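Local coordinates for protein putative metal-dependent phosphoesterase (Bifidobacterium adolescentis, PDB 3O0F) that is a phosphoesterase that holds two iron ions, one zinc ion and AMP in its active site and may act as a 5'-3' exonuclease, at residues E75-M87 and P179-A191. Residues are numbered along the deposited sequence; the frame is centred on the assembly and turned at random.
With FE (Fe (III) ion), chain D; FE (Fe (III) ion), chain E.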
ATOM      1  N   GLU A  75       3.348  -2.478   0.449  1.00 12.86           N
ATOM      2  CA  GLU A  75       2.821  -1.514   1.416  1.00 10.06           C
ATOM      3  C   GLU A  75       2.630  -2.270   2.733  1.00 11.96           C
ATOM      4  O   GLU A  75       1.864  -3.225   2.832  1.00 12.07           O
ATOM      5  CB  GLU A  75       1.503  -0.874   0.942  1.00 13.17           C
ATOM      6  CG  GLU A  75       1.003   0.096   1.957  1.00 13.42           C
ATOM      7  CD  GLU A  75      -0.133   0.999   1.472  1.00 17.51           C
ATOM      8  OE1 GLU A  75      -0.672   0.726   0.438  1.00 19.68           O
ATOM      9  OE2 GLU A  75      -0.397   2.041   2.111  1.00 25.48           O
ATOM     10  N   ILE A  76       3.376  -1.857   3.740  1.00 13.83           N
ATOM     11  CA  ILE A  76       3.423  -2.593   4.985  1.00 15.22           C
ATOM     12  C   ILE A  76       2.503  -1.910   5.986  1.00 16.66           C
ATOM     13  O   ILE A  76       2.643  -0.700   6.264  1.00 15.83           O
ATOM     14  CB  ILE A  76       4.856  -2.650   5.565  1.00 11.79           C
ATOM     15  CG1 ILE A  76       5.818  -3.206   4.511  1.00 14.55           C
ATOM     16  CG2 ILE A  76       4.887  -3.502   6.869  1.00  5.67           C
ATOM     17  CD1 ILE A  76       7.284  -3.199   4.924  1.00 15.05           C
ATOM     18  N   THR A  77       1.616  -2.715   6.560  1.00 14.87           N
ATOM     19  CA  THR A  77       0.699  -2.252   7.599  1.00 18.52           C
ATOM     20  C   THR A  77       1.456  -2.097   8.926  1.00 14.91           C
ATOM     21  O   THR A  77       2.137  -3.018   9.358  1.00 14.81           O
ATOM     22  CB  THR A  77      -0.446  -3.323   7.788  1.00 18.38           C
ATOM     23  OG1 THR A  77      -0.953  -3.728   6.513  1.00 17.01           O
ATOM     24  CG2 THR A  77      -1.622  -2.803   8.639  1.00 19.90           C
ATOM     25  N   ALA A  78       1.345  -0.945   9.563  1.00 15.66           N
ATOM     26  CA  ALA A  78       2.080  -0.668  10.754  1.00 15.88           C
ATOM     27  C   ALA A  78       1.283   0.263  11.684  1.00 17.25           C
ATOM     28  O   ALA A  78       0.224   0.766  11.309  1.00 15.41           O
ATOM     29  CB  ALA A  78       3.482  -0.082  10.413  1.00 14.64           C
ATOM     30  N   VAL A  79       1.788   0.441  12.899  0.50 18.37           N
ATOM     31  CA  VAL A  79       1.173   1.332  13.878  0.50 19.11           C
ATOM     32  C   VAL A  79       2.231   2.105  14.646  0.50 19.45           C
ATOM     33  O   VAL A  79       3.302   1.576  14.933  0.50 21.41           O
ATOM     34  CB  VAL A  79       0.263   0.558  14.895  0.50 19.68           C
ATOM     35  CG1 VAL A  79       1.031  -0.582  15.568  0.50 22.06           C
ATOM     36  CG2 VAL A  79      -0.272   1.514  15.948  0.50 14.95           C
ATOM     37  N   ASP A  80       1.916   3.351  14.996  1.00 19.77           N
ATOM     38  CA  ASP A  80       2.782   4.183  15.823  1.00 22.14           C
ATOM     39  C   ASP A  80       1.999   4.886  16.955  1.00 22.83           C
ATOM     40  O   ASP A  80       1.217   5.816  16.721  1.00 20.58           O
ATOM     41  CB  ASP A  80       3.503   5.196  14.939  1.00 24.37           C
ATOM     42  CG  ASP A  80       4.706   5.795  15.616  1.00 33.04           C
ATOM     43  OD1 ASP A  80       4.599   6.063  16.832  1.00 35.23           O
ATOM     44  OD2 ASP A  80       5.730   6.039  14.931  1.00 27.94           O
ATOM     45  N   GLU A  81       2.214   4.446  18.194  1.00 25.38           N
ATOM     46  CA  GLU A  81       1.343   4.853  19.306  1.00 28.21           C
ATOM     47  C   GLU A  81      -0.077   4.541  18.859  1.00 29.20           C
ATOM     48  O   GLU A  81      -0.326   3.406  18.513  1.00 33.72           O
ATOM     49  CB  GLU A  81       1.592   6.310  19.713  1.00 30.54           C
ATOM     50  CG  GLU A  81       3.054   6.519  20.249  1.00 37.72           C
ATOM     51  CD  GLU A  81       3.585   7.967  20.124  1.00 53.67           C
ATOM     52  OE1 GLU A  81       2.772   8.907  19.903  1.00 58.10           O
ATOM     53  OE2 GLU A  81       4.829   8.156  20.232  1.00 55.09           O
ATOM     54  N   ASP A  82      -1.003   5.488  18.808  1.00 32.13           N
ATOM     55  CA  ASP A  82      -2.377   5.126  18.380  1.00 35.00           C
ATOM     56  C   ASP A  82      -2.680   5.382  16.886  1.00 32.69           C
ATOM     57  O   ASP A  82      -3.846   5.381  16.483  1.00 37.94           O
ATOM     58  CB  ASP A  82      -3.429   5.829  19.271  1.00 37.77           C
ATOM     59  CG  ASP A  82      -3.332   7.359  19.211  1.00 51.21           C
ATOM     60  OD1 ASP A  82      -2.197   7.897  19.109  1.00 59.63           O
ATOM     61  OD2 ASP A  82      -4.391   8.024  19.270  1.00 64.87           O
ATOM     62  N   VAL A  83      -1.652   5.594  16.068  1.00 24.72           N
ATOM     63  CA  VAL A  83      -1.843   6.033  14.697  1.00 20.68           C
ATOM     64  C   VAL A  83      -1.575   4.857  13.739  1.00 17.63           C
ATOM     65  O   VAL A  83      -0.501   4.270  13.774  1.00 16.75           O
ATOM     66  CB  VAL A  83      -0.897   7.217  14.330  1.00 17.79           C
ATOM     67  CG1 VAL A  83      -1.194   7.733  12.937  1.00 15.84           C
ATOM     68  CG2 VAL A  83      -0.949   8.366  15.368  1.00 16.63           C
ATOM     69  N   SER A  84      -2.553   4.517  12.917  1.00 18.66           N
ATOM     70  CA  SER A  84      -2.321   3.610  11.778  1.00 21.41           C
ATOM     71  C   SER A  84      -1.368   4.263  10.766  1.00 20.08           C
ATOM     72  O   SER A  84      -1.590   5.390  10.333  1.00 20.31           O
ATOM     73  CB  SER A  84      -3.649   3.235  11.091  1.00 22.46           C
ATOM     74  OG  SER A  84      -3.432   2.597   9.834  1.00 29.75           O
ATOM     75  N   VAL A  85      -0.319   3.544  10.375  1.00 17.31           N
ATOM     76  CA  VAL A  85       0.691   4.054   9.448  1.00 13.73           C
ATOM     77  C   VAL A  85       0.928   2.974   8.390  1.00 16.08           C
ATOM     78  O   VAL A  85       1.134   1.805   8.718  1.00 19.30           O
ATOM     79  CB  VAL A  85       2.053   4.324  10.145  1.00 18.41           C
ATOM     80  CG1 VAL A  85       3.078   4.886   9.147  1.00 15.43           C
ATOM     81  CG2 VAL A  85       1.911   5.271  11.346  1.00 14.97           C
ATOM     82  N   HIS A  86       0.893   3.367   7.131  1.00 10.89           N
ATOM     83  CA  HIS A  86       1.265   2.503   6.039  1.00 15.50           C
ATOM     84  C   HIS A  86       2.646   2.937   5.524  1.00 14.92           C
ATOM     85  O   HIS A  86       2.899   4.135   5.318  1.00 14.44           O
ATOM     86  CB  HIS A  86       0.183   2.586   4.957  1.00 17.63           C
ATOM     87  CG  HIS A  86      -1.088   1.870   5.327  1.00 26.90           C
ATOM     88  ND1 HIS A  86      -2.075   1.572   4.415  1.00 33.02           N
ATOM     89  CD2 HIS A  86      -1.506   1.351   6.509  1.00 36.98           C
ATOM     90  CE1 HIS A  86      -3.058   0.929   5.020  1.00 36.18           C
ATOM     91  NE2 HIS A  86      -2.736   0.777   6.291  1.00 39.85           N
HETATM   92  N   MSE A  87       3.529   1.953   5.372  1.00 11.89           N
HETATM   93  CA  MSE A  87       4.906   2.173   4.956  1.00 14.33           C
HETATM   94  C   MSE A  87       5.096   1.514   3.601  1.00 15.05           C
HETATM   95  O   MSE A  87       4.856   0.326   3.462  1.00 19.15           O
HETATM   96  CB  MSE A  87       5.853   1.482   5.911  1.00 13.71           C
HETATM   97  CG  MSE A  87       5.599   1.855   7.382  1.00 32.16           C
HETATM   98 SE   MSE A  87       6.579   3.400   7.989  0.75 62.88          SE
HETATM   99  CE  MSE A  87       7.241   4.217   6.364  1.00 56.44           C
ATOM    100  N   PRO A 179      -9.577  -4.105  14.823  1.00 33.93           N
ATOM    101  CA  PRO A 179      -8.273  -3.708  14.282  1.00 35.34           C
ATOM    102  C   PRO A 179      -7.366  -4.931  14.061  1.00 31.41           C
ATOM    103  O   PRO A 179      -7.483  -5.944  14.784  1.00 30.88           O
ATOM    104  CB  PRO A 179      -7.704  -2.762  15.368  1.00 33.79           C
ATOM    105  CG  PRO A 179      -8.375  -3.129  16.608  1.00 37.82           C
ATOM    106  CD  PRO A 179      -9.704  -3.785  16.258  1.00 37.06           C
ATOM    107  N   THR A 180      -6.485  -4.855  13.080  1.00 31.57           N
ATOM    108  CA  THR A 180      -5.510  -5.934  12.888  1.00 33.63           C
ATOM    109  C   THR A 180      -4.277  -5.697  13.771  1.00 32.90           C
ATOM    110  O   THR A 180      -3.702  -4.612  13.716  1.00 32.66           O
ATOM    111  CB  THR A 180      -5.013  -6.052  11.428  1.00 34.27           C
ATOM    112  OG1 THR A 180      -6.117  -6.216  10.539  1.00 35.52           O
ATOM    113  CG2 THR A 180      -4.099  -7.262  11.294  1.00 36.18           C
ATOM    114  N   PRO A 181      -3.845  -6.715  14.551  1.00 33.18           N
ATOM    115  CA  PRO A 181      -2.540  -6.583  15.247  1.00 33.30           C
ATOM    116  C   PRO A 181      -1.429  -6.280  14.204  1.00 29.31           C
ATOM    117  O   PRO A 181      -1.339  -6.976  13.183  1.00 28.30           O
ATOM    118  CB  PRO A 181      -2.323  -7.954  15.891  1.00 34.18           C
ATOM    119  CG  PRO A 181      -3.725  -8.566  15.969  1.00 39.06           C
ATOM    120  CD  PRO A 181      -4.457  -8.040  14.766  1.00 35.11           C
ATOM    121  N   SER A 182      -0.657  -5.224  14.436  1.00 24.50           N
ATOM    122  CA  SER A 182       0.314  -4.734  13.465  1.00 22.77           C
ATOM    123  C   SER A 182       1.659  -4.497  14.092  1.00 21.88           C
ATOM    124  O   SER A 182       1.726  -4.097  15.255  1.00 15.47           O
ATOM    125  CB  SER A 182      -0.146  -3.389  12.917  1.00 23.00           C
ATOM    126  OG  SER A 182      -1.267  -3.576  12.082  1.00 35.14           O
ATOM    127  N   PRO A 183       2.735  -4.646  13.301  1.00 18.43           N
ATOM    128  CA  PRO A 183       4.040  -4.299  13.878  1.00 18.65           C
ATOM    129  C   PRO A 183       4.186  -2.774  14.052  1.00 16.40           C
ATOM    130  O   PRO A 183       3.449  -1.992  13.417  1.00 16.30           O
ATOM    131  CB  PRO A 183       5.036  -4.833  12.845  1.00 20.89           C
ATOM    132  CG  PRO A 183       4.283  -4.834  11.542  1.00 19.12           C
ATOM    133  CD  PRO A 183       2.851  -5.176  11.930  1.00 21.54           C
ATOM    134  N   SER A 184       5.117  -2.349  14.886  1.00 13.43           N
ATOM    135  CA  SER A 184       5.381  -0.928  15.018  1.00 16.00           C
ATOM    136  C   SER A 184       6.167  -0.408  13.808  1.00 14.87           C
ATOM    137  O   SER A 184       6.849  -1.166  13.102  1.00 14.73           O
ATOM    138  CB  SER A 184       6.174  -0.637  16.274  1.00 16.92           C
ATOM    139  OG  SER A 184       7.497  -1.123  16.089  1.00 18.86           O
ATOM    140  N   THR A 185       6.052   0.891  13.576  1.00 16.22           N
ATOM    141  CA  THR A 185       6.844   1.572  12.550  1.00 17.19           C
ATOM    142  C   THR A 185       8.349   1.400  12.804  1.00 16.13           C
ATOM    143  O   THR A 185       9.082   1.228  11.856  1.00 13.69           O
ATOM    144  CB  THR A 185       6.516   3.058  12.458  1.00 17.17           C
ATOM    145  OG1 THR A 185       6.638   3.661  13.750  1.00 17.09           O
ATOM    146  CG2 THR A 185       5.081   3.255  11.921  1.00 16.67           C
ATOM    147  N   HIS A 186       8.784   1.390  14.060  0.50 15.39           N
ATOM    148  CA  HIS A 186      10.210   1.196  14.353  0.50 16.22           C
ATOM    149  C   HIS A 186      10.693  -0.197  13.936  0.50 15.09           C
ATOM    150  O   HIS A 186      11.809  -0.347  13.430  0.50 13.69           O
ATOM    151  CB  HIS A 186      10.502   1.423  15.835  0.50 18.75           C
ATOM    152  CG  HIS A 186       9.823   2.635  16.395  0.50 20.46           C
ATOM    153  ND1 HIS A 186      10.001   3.897  15.865  0.50 25.14           N
ATOM    154  CD2 HIS A 186       8.963   2.777  17.433  0.50 17.22           C
ATOM    155  CE1 HIS A 186       9.271   4.764  16.548  0.50 18.22           C
ATOM    156  NE2 HIS A 186       8.630   4.108  17.502  0.50 22.58           N
ATOM    157  N   GLU A 187       9.850  -1.201  14.142  1.00 12.83           N
ATOM    158  CA  GLU A 187      10.169  -2.547  13.724  1.00 14.51           C
ATOM    159  C   GLU A 187      10.152  -2.658  12.216  1.00 11.15           C
ATOM    160  O   GLU A 187      11.063  -3.252  11.643  1.00 12.51           O
ATOM    161  CB  GLU A 187       9.218  -3.616  14.281  1.00 17.89           C
ATOM    162  CG  GLU A 187       9.720  -4.985  13.801  1.00 27.03           C
ATOM    163  CD  GLU A 187       8.918  -6.192  14.206  1.00 35.26           C
ATOM    164  OE1 GLU A 187       7.784  -6.038  14.721  1.00 45.20           O
ATOM    165  OE2 GLU A 187       9.466  -7.306  13.992  1.00 35.84           O
ATOM    166  N   VAL A 188       9.134  -2.115  11.573  1.00 13.51           N
ATOM    167  CA  VAL A 188       9.055  -2.138  10.089  1.00 10.69           C
ATOM    168  C   VAL A 188      10.262  -1.453   9.449  1.00 11.32           C
ATOM    169  O   VAL A 188      10.907  -2.009   8.540  1.00 11.32           O
ATOM    170  CB  VAL A 188       7.730  -1.538   9.604  1.00 16.21           C
ATOM    171  CG1 VAL A 188       7.770  -1.237   8.063  1.00 11.45           C
ATOM    172  CG2 VAL A 188       6.555  -2.510   9.971  1.00 13.71           C
ATOM    173  N   ILE A 189      10.618  -0.274   9.937  1.00 11.21           N
ATOM    174  CA  ILE A 189      11.775   0.417   9.366  1.00 12.07           C
ATOM    175  C   ILE A 189      13.087  -0.368   9.530  1.00 16.34           C
ATOM    176  O   ILE A 189      13.875  -0.476   8.574  1.00 12.04           O
ATOM    177  CB  ILE A 189      11.937   1.842   9.890  1.00 14.19           C
ATOM    178  CG1 ILE A 189      10.771   2.719   9.408  1.00 16.42           C
ATOM    179  CG2 ILE A 189      13.256   2.439   9.386  1.00 11.02           C
ATOM    180  CD1 ILE A 189      10.665   4.026  10.167  1.00 14.22           C
ATOM    181  N   ALA A 190      13.330  -0.929  10.715  1.00 12.11           N
ATOM    182  CA  ALA A 190      14.496  -1.749  10.915  1.00 10.98           C
ATOM    183  C   ALA A 190      14.509  -2.949   9.965  1.00 10.77           C
ATOM    184  O   ALA A 190      15.585  -3.311   9.473  1.00 12.07           O
ATOM    185  CB  ALA A 190      14.602  -2.224  12.376  1.00 10.52           C
ATOM    186  N   ALA A 191      13.347  -3.577   9.744  1.00 10.12           N
ATOM    187  CA  ALA A 191      13.265  -4.756   8.913  1.00 12.35           C
ATOM    188  C   ALA A 191      13.529  -4.386   7.454  1.00 12.60           C
ATOM    189  O   ALA A 191      14.222  -5.117   6.757  1.00 12.79           O
ATOM    190  CB  ALA A 191      11.910  -5.481   9.069  1.00 11.84           C
TER
HETATM  191 FE    FE D 303      -2.326   2.943   2.421  1.00 27.28          FE
HETATM  192 FE    FE E 304      -1.933   1.904  -0.854  1.00 26.62          FE
HETATM  193  O   HOH W   1       6.492   5.315  18.518  1.00 44.97           O
HETATM  194  O   HOH W   2      -2.276   3.463   0.483  1.00 24.80           O
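Thr185 is the first residue of helix 185-194 and points at the hairpin 75-87, where it touches Asp80, Val85 and Ala78. Its CB lies about 4.0 Å from Asp80 OD2, and there the side chain forks. OG1 sits between the backbone N and the carbonyl carbon (chi1 53°) and donates to Asp80 OD2 at 2.8 Å. It meets the carboxylate from above its plane, 52° out of it. CG2 takes the other branch and packs on Val85, 3.7 Å from its CB, with Ala78 CB also near. With an alanine here, Asp80 OD2 would probably lose this donor, and a gap is likely to open beside Val85. The other carboxylate oxygen, Asp80 OD1, takes a hydrogen bond from a water. In one of the two conformers of His186, the same water also bonds its NE2, and its ND1 bonds Asp225 OD2.

The backbones join in a single bridge between Val79 and Ser184. Val79 N donates to Pro183 O at 3.0 Å, and Thr185 N donates to Val79 O. Ser184 is the N-cap: its OG accepts from Glu187 N at 3.1 Å.

One turn along the helix, Val188 fills the apolar layer. Its CG2 meets Ile76 CG2 tip to tip at 3.7 Å and also reaches Ala78 CB. Its CG1 touches CG of Met87, present as selenomethionine, at 3.8 Å. On the opposite face of the hairpin, Glu75 bridges the two irons, and His86 ND1 binds one of them together with His203. The helix thus backs two strands that carry ligands of the two-iron, one-zinc site of this PHP domain.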